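Local coordinates for protein CpuTA1 (Curtobacterium pusillum, PDB 5K3W) that belongs to the class IV aminotransferase family of pyridoxal-5'-phosphate enzymes and carries that cofactor in a two-subunit assembly, at residues Thr2-Ala11 and Gly31-Gln41; Trp93-Tyr104 and Ser131-Gly139. One frame throughout, in Å; residues are numbered along the deposited sequence.

Contact 1: residues Thr2-Ala11 and Gly31-Gln41. With GAB (3-aminobenzoic acid), chain D.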
loop_
_atom_site.group_PDB
_atom_site.type_symbol
_atom_site.label_atom_id
_atom_site.label_comp_id
_atom_site.label_asym_id
_atom_site.label_seq_id
_atom_site.Cartn_x
_atom_site.Cartn_y
_atom_site.Cartn_z
ATOM N N THR A 2 8.252 18.082 -20.750
ATOM C CA THR A 2 6.915 17.580 -20.462
ATOM C C THR A 2 6.043 18.724 -19.956
ATOM O O THR A 2 6.561 19.723 -19.460
ATOM C CB THR A 2 6.957 16.446 -19.430
ATOM O OG1 THR A 2 5.688 15.764 -19.391
ATOM C CG2 THR A 2 7.258 16.992 -18.068
ATOM N N ARG A 3 4.724 18.595 -20.098
ATOM C CA ARG A 3 3.830 19.673 -19.680
ATOM C C ARG A 3 3.862 19.850 -18.168
ATOM O O ARG A 3 4.091 20.956 -17.671
ATOM C CB ARG A 3 2.407 19.396 -20.160
ATOM C CG ARG A 3 1.433 20.553 -19.977
ATOM C CD ARG A 3 0.036 20.070 -20.325
ATOM N NE ARG A 3 -0.383 19.006 -19.415
ATOM C CZ ARG A 3 -1.311 18.092 -19.692
ATOM N NH1 ARG A 3 -1.923 18.102 -20.867
ATOM N NH2 ARG A 3 -1.618 17.161 -18.793
ATOM N N ALA A 4 3.668 18.758 -17.429
ATOM C CA ALA A 4 3.680 18.778 -15.973
ATOM C C ALA A 4 5.023 19.245 -15.421
ATOM O O ALA A 4 6.074 19.074 -16.040
ATOM C CB ALA A 4 3.356 17.387 -15.423
ATOM N N THR A 5 4.975 19.847 -14.238
ATOM C CA THR A 5 6.158 20.262 -13.503
ATOM C C THR A 5 6.456 19.211 -12.449
ATOM O O THR A 5 5.534 18.626 -11.872
ATOM C CB THR A 5 5.955 21.617 -12.815
ATOM O OG1 THR A 5 5.788 22.646 -13.790
ATOM C CG2 THR A 5 7.152 21.956 -11.952
ATOM N N LEU A 6 7.744 18.972 -12.210
ATOM C CA LEU A 6 8.199 18.071 -11.165
ATOM C C LEU A 6 9.275 18.767 -10.342
ATOM O O LEU A 6 10.200 19.370 -10.900
ATOM C CB LEU A 6 8.759 16.750 -11.746
ATOM C CG LEU A 6 9.386 15.816 -10.681
ATOM C CD1 LEU A 6 8.356 15.310 -9.669
ATOM C CD2 LEU A 6 10.119 14.663 -11.297
ATOM N N LEU A 7 9.165 18.663 -9.020
ATOM C CA LEU A 7 10.173 19.168 -8.101
ATOM C C LEU A 7 10.638 18.021 -7.224
ATOM O O LEU A 7 9.817 17.337 -6.601
ATOM C CB LEU A 7 9.627 20.306 -7.236
ATOM C CG LEU A 7 9.294 21.613 -7.966
ATOM C CD1 LEU A 7 8.113 22.275 -7.319
ATOM C CD2 LEU A 7 10.483 22.563 -7.967
ATOM N N THR A 8 11.944 17.789 -7.210
ATOM C CA THR A 8 12.552 16.896 -6.241
ATOM C C THR A 8 12.714 17.651 -4.938
ATOM O O THR A 8 13.337 18.715 -4.916
ATOM C CB THR A 8 13.909 16.422 -6.735
ATOM O OG1 THR A 8 13.753 15.803 -8.007
ATOM C CG2 THR A 8 14.513 15.424 -5.758
ATOM N N VAL A 9 12.153 17.124 -3.857
ATOM C CA VAL A 9 12.325 17.725 -2.542
ATOM C C VAL A 9 13.550 17.082 -1.897
ATOM O O VAL A 9 13.523 15.908 -1.509
ATOM C CB VAL A 9 11.070 17.556 -1.680
ATOM C CG1 VAL A 9 11.287 18.193 -0.306
ATOM C CG2 VAL A 9 9.853 18.173 -2.389
ATOM N N THR A 10 14.641 17.837 -1.806
ATOM C CA THR A 10 15.870 17.290 -1.242
ATOM C C THR A 10 15.976 17.475 0.266
ATOM O O THR A 10 16.911 16.953 0.873
ATOM C CB THR A 10 17.089 17.925 -1.901
ATOM O OG1 THR A 10 17.062 19.340 -1.658
ATOM C CG2 THR A 10 17.077 17.665 -3.397
ATOM N N ALA A 11 15.064 18.218 0.887
ATOM C CA ALA A 11 15.039 18.375 2.342
ATOM C C ALA A 11 13.612 18.159 2.824
ATOM O O ALA A 11 12.974 19.064 3.361
ATOM C CB ALA A 11 15.571 19.746 2.765
ATOM N N GLY A 31 15.787 23.552 -0.599
ATOM C CA GLY A 31 15.281 22.246 -0.251
ATOM C C GLY A 31 14.577 21.529 -1.376
ATOM O O GLY A 31 14.036 20.437 -1.150
ATOM N N PHE A 32 14.576 22.099 -2.581
ATOM C CA PHE A 32 13.932 21.481 -3.727
ATOM C C PHE A 32 14.518 22.089 -4.993
ATOM O O PHE A 32 15.005 23.220 -4.989
ATOM C CB PHE A 32 12.407 21.673 -3.684
ATOM C CG PHE A 32 11.990 23.117 -3.626
ATOM C CD1 PHE A 32 11.961 23.894 -4.781
ATOM C CD2 PHE A 32 11.671 23.709 -2.417
ATOM C CE1 PHE A 32 11.597 25.233 -4.728
ATOM C CE2 PHE A 32 11.319 25.040 -2.351
ATOM C CZ PHE A 32 11.275 25.807 -3.505
ATOM N N VAL A 33 14.443 21.328 -6.083
ATOM C CA VAL A 33 14.921 21.765 -7.390
ATOM C C VAL A 33 14.029 21.142 -8.456
ATOM O O VAL A 33 13.501 20.041 -8.283
ATOM C CB VAL A 33 16.398 21.370 -7.633
ATOM C CG1 VAL A 33 17.292 21.928 -6.534
ATOM C CG2 VAL A 33 16.520 19.852 -7.692
ATOM N N LEU A 34 13.866 21.852 -9.569
ATOM C CA LEU A 34 13.090 21.316 -10.678
ATOM C C LEU A 34 13.761 20.073 -11.256
ATOM O O LEU A 34 14.990 19.944 -11.249
ATOM C CB LEU A 34 12.925 22.371 -11.766
ATOM C CG LEU A 34 12.031 23.549 -11.410
ATOM C CD1 LEU A 34 12.259 24.674 -12.400
ATOM C CD2 LEU A 34 10.566 23.136 -11.402
ATOM N N ALA A 35 12.932 19.152 -11.754
ATOM C CA ALA A 35 13.385 17.958 -12.453
ATOM C C ALA A 35 12.410 17.636 -13.588
ATOM O O ALA A 35 11.292 18.155 -13.646
ATOM C CB ALA A 35 13.525 16.770 -11.486
ATOM N N ASP A 36 12.834 16.759 -14.492
ATOM C CA ASP A 36 12.045 16.423 -15.677
ATOM C C ASP A 36 10.982 15.378 -15.324
ATOM O O ASP A 36 11.285 14.193 -15.123
ATOM C CB ASP A 36 12.974 15.946 -16.793
ATOM C CG ASP A 36 12.223 15.429 -18.027
ATOM O OD1 ASP A 36 10.967 15.528 -18.063
ATOM O OD2 ASP A 36 12.903 14.930 -18.967
ATOM N N PHE A 37 9.725 15.821 -15.279
ATOM C CA PHE A 37 8.598 14.942 -15.000
ATOM C C PHE A 37 8.535 13.746 -15.944
ATOM O O PHE A 37 7.942 12.725 -15.586
ATOM C CB PHE A 37 7.319 15.774 -15.090
ATOM C CG PHE A 37 6.050 14.984 -14.973
ATOM C CD1 PHE A 37 5.436 14.806 -13.741
ATOM C CD2 PHE A 37 5.443 14.463 -16.095
ATOM C CE1 PHE A 37 4.238 14.100 -13.631
ATOM C CE2 PHE A 37 4.258 13.745 -15.994
ATOM C CZ PHE A 37 3.654 13.565 -14.759
ATOM N N GLY A 38 9.129 13.856 -17.140
ATOM C CA GLY A 38 9.083 12.830 -18.159
ATOM C C GLY A 38 10.148 11.772 -18.068
ATOM O O GLY A 38 10.027 10.729 -18.711
ATOM N N ALA A 39 11.111 11.980 -17.318
ATOM C CA ALA A 39 12.203 11.049 -17.117
ATOM C C ALA A 39 12.014 10.248 -15.831
ATOM O O ALA A 39 11.372 10.713 -14.884
ATOM C CB ALA A 39 13.536 11.797 -17.050
ATOM N N PRO A 40 12.565 9.042 -15.766
ATOM C CA PRO A 40 12.516 8.280 -14.509
ATOM C C PRO A 40 13.133 9.063 -13.361
ATOM O O PRO A 40 14.159 9.725 -13.508
ATOM C CB PRO A 40 13.325 7.017 -14.825
ATOM C CG PRO A 40 14.141 7.378 -16.046
ATOM C CD PRO A 40 13.297 8.331 -16.828
ATOM N N GLN A 41 12.513 8.960 -12.197
ATOM C CA GLN A 41 12.946 9.743 -11.054
ATOM C C GLN A 41 13.102 8.957 -9.762
ATOM O O GLN A 41 13.722 9.479 -8.831
ATOM C CB GLN A 41 11.966 10.899 -10.809
ATOM C CG GLN A 41 11.928 11.908 -11.946
ATOM C CD GLN A 41 13.207 12.727 -12.055
ATOM O OE1 GLN A 41 14.002 12.802 -11.118
ATOM N NE2 GLN A 41 13.406 13.351 -13.204
HETATM C "C1'" GAB D . 3.889 19.790 -23.628
HETATM O "O1'" GAB D . 4.036 21.027 -23.427
HETATM O "O2'" GAB D . 4.893 18.998 -23.736
HETATM C C1 GAB D . 2.434 19.322 -23.740
HETATM C C2 GAB D . 2.082 17.969 -23.731
HETATM C C3 GAB D . 0.744 17.605 -23.828
HETATM C C4 GAB D . -0.233 18.585 -23.935
HETATM C C5 GAB D . 0.119 19.926 -23.941
HETATM C C6 GAB D . 1.450 20.302 -23.841
HETATM N N3 GAB D . 0.362 16.205 -23.842
HETATM O O HOH W 1 9.898 15.373 -20.601
HETATM O O HOH W 2 9.459 20.241 -14.192
HETATM O O HOH W 3 14.153 13.291 -8.503
#

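Contact 2: residues Trp93-Tyr104 and Ser131-Gly139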
loop_
_atom_site.group_PDB
_atom_site.type_symbol
_atom_site.label_atom_id
_atom_site.label_comp_id
_atom_site.label_asym_id
_atom_site.label_seq_id
_atom_site.Cartn_x
_atom_site.Cartn_y
_atom_site.Cartn_z
ATOM N N TRP A 93 7.927 22.165 1.943
ATOM C CA TRP A 93 6.835 21.653 1.127
ATOM C C TRP A 93 5.934 22.784 0.625
ATOM O O TRP A 93 5.532 22.800 -0.550
ATOM C CB TRP A 93 6.041 20.621 1.926
ATOM C CG TRP A 93 6.757 19.322 2.070
ATOM C CD1 TRP A 93 7.493 18.903 3.146
ATOM C CD2 TRP A 93 6.817 18.260 1.102
ATOM N NE1 TRP A 93 8.004 17.649 2.906
ATOM C CE2 TRP A 93 7.602 17.229 1.662
ATOM C CE3 TRP A 93 6.271 18.080 -0.179
ATOM C CZ2 TRP A 93 7.861 16.028 0.983
ATOM C CZ3 TRP A 93 6.524 16.888 -0.857
ATOM C CH2 TRP A 93 7.317 15.877 -0.277
ATOM N N ARG A 94 5.618 23.749 1.495
ATOM C CA ARG A 94 4.837 24.902 1.058
ATOM C C ARG A 94 5.536 25.617 -0.092
ATOM O O ARG A 94 4.948 25.852 -1.155
ATOM C CB ARG A 94 4.609 25.855 2.230
ATOM C CG ARG A 94 3.845 27.108 1.851
ATOM C CD ARG A 94 3.695 28.073 3.021
ATOM N NE ARG A 94 3.109 27.440 4.201
ATOM C CZ ARG A 94 3.739 27.276 5.368
ATOM N NH1 ARG A 94 4.984 27.708 5.537
ATOM N NH2 ARG A 94 3.112 26.690 6.378
ATOM N N GLU A 95 6.811 25.948 0.100
ATOM C CA GLU A 95 7.562 26.623 -0.946
ATOM C C GLU A 95 7.614 25.774 -2.207
ATOM O O GLU A 95 7.482 26.299 -3.321
ATOM C CB GLU A 95 8.969 26.957 -0.438
ATOM C CG GLU A 95 9.023 28.224 0.429
ATOM C CD GLU A 95 9.008 29.515 -0.402
ATOM O OE1 GLU A 95 9.931 29.695 -1.219
ATOM O OE2 GLU A 95 8.076 30.341 -0.258
ATOM N N ALA A 96 7.781 24.455 -2.047
ATOM C CA ALA A 96 7.874 23.573 -3.204
ATOM C C ALA A 96 6.585 23.589 -4.014
ATOM O O ALA A 96 6.626 23.630 -5.246
ATOM C CB ALA A 96 8.210 22.144 -2.771
ATOM N N VAL A 97 5.430 23.566 -3.345
ATOM C CA VAL A 97 4.163 23.534 -4.070
ATOM C C VAL A 97 3.941 24.841 -4.828
ATOM O O VAL A 97 3.509 24.838 -5.989
ATOM C CB VAL A 97 3.005 23.235 -3.100
ATOM C CG1 VAL A 97 1.673 23.489 -3.768
ATOM C CG2 VAL A 97 3.095 21.797 -2.570
ATOM N N LEU A 98 4.238 25.978 -4.187
ATOM C CA LEU A 98 4.017 27.269 -4.831
ATOM C C LEU A 98 4.975 27.483 -5.998
ATOM O O LEU A 98 4.577 27.999 -7.046
ATOM C CB LEU A 98 4.147 28.390 -3.805
ATOM C CG LEU A 98 3.071 28.331 -2.722
ATOM C CD1 LEU A 98 3.209 29.461 -1.720
ATOM C CD2 LEU A 98 1.707 28.355 -3.383
ATOM N N ALA A 99 6.237 27.089 -5.841
ATOM C CA ALA A 99 7.169 27.155 -6.960
ATOM C C ALA A 99 6.700 26.276 -8.115
ATOM O O ALA A 99 6.811 26.657 -9.293
ATOM C CB ALA A 99 8.564 26.739 -6.500
ATOM N N GLY A 100 6.162 25.097 -7.791
ATOM C CA GLY A 100 5.650 24.219 -8.825
ATOM C C GLY A 100 4.469 24.825 -9.559
ATOM O O GLY A 100 4.395 24.775 -10.789
ATOM N N VAL A 101 3.527 25.405 -8.821
ATOM C CA VAL A 101 2.422 26.078 -9.492
ATOM C C VAL A 101 2.960 27.214 -10.345
ATOM O O VAL A 101 2.527 27.421 -11.486
ATOM C CB VAL A 101 1.373 26.563 -8.471
ATOM C CG1 VAL A 101 0.379 27.502 -9.143
ATOM C CG2 VAL A 101 0.632 25.360 -7.867
ATOM N N ALA A 102 3.955 27.933 -9.825
ATOM C CA ALA A 102 4.497 29.063 -10.559
ATOM C C ALA A 102 5.164 28.595 -11.842
ATOM O O ALA A 102 4.948 29.185 -12.909
ATOM C CB ALA A 102 5.476 29.847 -9.671
ATOM N N ASP A 103 5.953 27.516 -11.765
ATOM C CA ASP A 103 6.660 27.042 -12.951
ATOM C C ASP A 103 5.702 26.461 -13.984
ATOM O O ASP A 103 5.871 26.678 -15.190
ATOM C CB ASP A 103 7.704 25.999 -12.577
ATOM C CG ASP A 103 8.363 25.399 -13.797
ATOM O OD1 ASP A 103 9.374 25.970 -14.265
ATOM O OD2 ASP A 103 7.854 24.368 -14.303
ATOM N N TYR A 104 4.702 25.709 -13.536
ATOM C CA TYR A 104 3.718 25.193 -14.475
ATOM C C TYR A 104 3.063 26.331 -15.251
ATOM O O TYR A 104 2.923 26.259 -16.474
ATOM C CB TYR A 104 2.661 24.364 -13.746
ATOM C CG TYR A 104 1.716 23.696 -14.709
ATOM C CD1 TYR A 104 0.620 24.391 -15.227
ATOM C CD2 TYR A 104 1.935 22.376 -15.136
ATOM C CE1 TYR A 104 -0.242 23.800 -16.122
ATOM C CE2 TYR A 104 1.070 21.769 -16.036
ATOM C CZ TYR A 104 -0.018 22.488 -16.526
ATOM O OH TYR A 104 -0.885 21.912 -17.422
ATOM N N SER A 131 12.578 10.224 0.921
ATOM C CA SER A 131 12.455 10.844 -0.390
ATOM C C SER A 131 11.196 11.703 -0.440
ATOM O O SER A 131 10.225 11.465 0.288
ATOM C CB SER A 131 12.400 9.792 -1.503
ATOM O OG SER A 131 13.607 9.054 -1.587
ATOM N N GLY A 132 11.223 12.692 -1.327
ATOM C CA GLY A 132 10.107 13.611 -1.483
ATOM C C GLY A 132 10.030 14.168 -2.888
ATOM O O GLY A 132 11.050 14.397 -3.542
ATOM N N TRP A 133 8.800 14.386 -3.353
ATOM C CA TRP A 133 8.539 14.937 -4.670
ATOM C C TRP A 133 7.258 15.752 -4.636
ATOM O O TRP A 133 6.350 15.491 -3.843
ATOM C CB TRP A 133 8.394 13.839 -5.725
ATOM C CG TRP A 133 9.621 13.055 -5.983
ATOM C CD1 TRP A 133 10.636 13.390 -6.824
ATOM C CD2 TRP A 133 9.954 11.780 -5.427
ATOM N NE1 TRP A 133 11.600 12.406 -6.816
ATOM C CE2 TRP A 133 11.208 11.404 -5.967
ATOM C CE3 TRP A 133 9.325 10.923 -4.519
ATOM C CZ2 TRP A 133 11.846 10.200 -5.634
ATOM C CZ3 TRP A 133 9.965 9.723 -4.183
ATOM C CH2 TRP A 133 11.213 9.377 -4.744
ATOM N N VAL A 134 7.182 16.726 -5.531
ATOM C CA VAL A 134 5.952 17.446 -5.825
ATOM C C VAL A 134 5.829 17.502 -7.333
ATOM O O VAL A 134 6.794 17.863 -8.015
ATOM C CB VAL A 134 5.956 18.882 -5.250
ATOM C CG1 VAL A 134 4.632 19.596 -5.577
ATOM C CG2 VAL A 134 6.209 18.880 -3.765
ATOM N N PHE A 135 4.655 17.179 -7.861
ATOM C CA PHE A 135 4.409 17.522 -9.253
ATOM C C PHE A 135 3.065 18.218 -9.415
ATOM O O PHE A 135 2.131 18.016 -8.634
ATOM C CB PHE A 135 4.522 16.299 -10.191
ATOM C CG PHE A 135 3.531 15.197 -9.928
ATOM C CD1 PHE A 135 2.301 15.186 -10.572
ATOM C CD2 PHE A 135 3.857 14.142 -9.091
ATOM C CE1 PHE A 135 1.399 14.146 -10.366
ATOM C CE2 PHE A 135 2.962 13.111 -8.874
ATOM C CZ PHE A 135 1.729 13.112 -9.510
ATOM N N VAL A 136 3.001 19.073 -10.424
ATOM C CA VAL A 136 1.818 19.849 -10.766
ATOM C C VAL A 136 1.404 19.488 -12.189
ATOM O O VAL A 136 2.254 19.307 -13.064
ATOM C CB VAL A 136 2.099 21.365 -10.650
ATOM C CG1 VAL A 136 0.897 22.166 -11.105
ATOM C CG2 VAL A 136 2.507 21.731 -9.209
ATOM N N ASP A 137 0.105 19.385 -12.427
ATOM C CA ASP A 137 -0.342 19.015 -13.759
ATOM C C ASP A 137 -1.832 19.295 -13.862
ATOM O O ASP A 137 -2.512 19.546 -12.862
ATOM C CB ASP A 137 -0.040 17.550 -14.067
ATOM C CG ASP A 137 -0.197 17.213 -15.541
ATOM O OD1 ASP A 137 -0.313 18.154 -16.357
ATOM O OD2 ASP A 137 -0.177 16.008 -15.889
ATOM N N GLU A 138 -2.326 19.246 -15.096
ATOM C CA GLU A 138 -3.741 19.455 -15.352
ATOM C C GLU A 138 -4.557 18.325 -14.743
ATOM O O GLU A 138 -4.162 17.157 -14.786
ATOM C CB GLU A 138 -3.991 19.547 -16.855
ATOM C CG GLU A 138 -5.088 20.518 -17.218
ATOM C CD GLU A 138 -5.059 20.918 -18.685
ATOM O OE1 GLU A 138 -5.827 21.837 -19.058
ATOM O OE2 GLU A 138 -4.269 20.321 -19.460
ATOM N N GLY A 139 -5.696 18.684 -14.151
ATOM C CA GLY A 139 -6.529 17.698 -13.510
ATOM C C GLY A 139 -7.432 16.983 -14.482
ATOM O O GLY A 139 -7.652 17.421 -15.611
#

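Contact 1: residues Thr2-Ala11 and Gly31-Gln41
Thr8 and Val33 form an antiparallel hydrogen-bonded pair, with Thr8 N to Val33 O at 2.9 Å and Val33 N to Thr8 O at 3.1 Å. The axes of strands 5-9 and 32-35 approach to 4.4 Å, their N-to-C directions 143° apart. The non-hydrogen-bonded pairs flanking it, Leu7 with Leu34 and Val9 with Phe32, present their side chains to helix 90-108. On that face one branch of Leu7 does the work: its CD2 meets Leu34 CD2 at 3.5 Å and also touches CD1 of Phe32, whose side chain lies alongside. On the other face Leu6 CD2 and Gln41 CG, 3.4 Å apart, come from opposite directions. Past the strand, Phe37 has CG anti to the backbone N (chi1 174°), which carries the ring over Ala4; its face meets Ala4 CB, 3.5 Å from the centroid and 6° off the normal, a CH-pi contact. Leu6 and Phe37 also pack on Ile44 and Thr45 of the second subunit. Asp36 OD1 accepts from Gly38 N in an Asx turn and from a water that in turn accepts from Thr2 N. The Gln41 amide is held at both ends, by NE2 donating to Asp36 O and by a water joining OE1 to Thr8 OG1. Apolar side chains thus pack on both faces of this edge pairing, though Val33 and Leu34 remain exposed; Gly38 N and Ala39 N hold the turn on Asp36, and waters join the segments.

Contact 2: residues Trp93-Tyr104 and Ser131-Gly139
Val134 and Val136 point from strand 131-138 into helix 90-108, a helix-on-sheet layer in the N-terminal domain of the fold type IV architecture. The segment axes pass at 8.0 Å and diverge by 34°, so the helix runs roughly along the strand, and the first shell is spread over three helix turns. Val134 splits its two methyls: CG1 lies 4.0 Å from Val97 CG2, the two side chains crossing at about a right angle, while CG2 touches Ala96 CB and sits 3.5 Å from Trp93 CZ3, sliding past the indole in the opposite direction. One strand step of two residues further on, Val136 CG2 reaches the backbone of the helix, 3.7 Å from Gly100 C; Gly100 lacks a side chain here, which lets the methyl come this close. The other methyl of Val136, CG1, anti to the backbone N (chi1 176°), meets Tyr104 CB at 3.9 Å, and the Tyr104 ring continues obliquely along the backbone of Val136 and Asp137.

A second shell positions these groups. Trp93 NE1 donates to Pro12 O, which anchors the indole, and Val9 of strand 5-9 packs on both Trp93 and Val134. Asp137 OD1 makes a salt bridge with Arg3 NH2, tying the strand end beside Tyr104 to the N-terminal segment. The two segments share no hydrogen bond; at the opposite end from Tyr104, the carbonyl Trp133 O lies in the plane of the Trp93 indole, 3.3 Å from the ring-edge carbon CZ3.

From the N terminus, strand 5-9 runs out, the chain passes through 19 residues, of which 16-24 are not modelled and the rest form neither helix nor strand, and contact 1 closes that loop when 31-41 returns beside it. Contact 2 opens later, at helix 90-108, and closes after 26 residues that include strand 114-121. The two are therefore in series, neither nested nor crossed. In space they share one sheet: strand 5-9 lies between 32-35 and 131-138, and Leu7 N probably donates to Val134 O at 2.7 Å. Thr5 OG1 with Asp103 OD2, a probable hydrogen bond, ties strand 5-9 to the helix as well. Both contacts touch the second subunit.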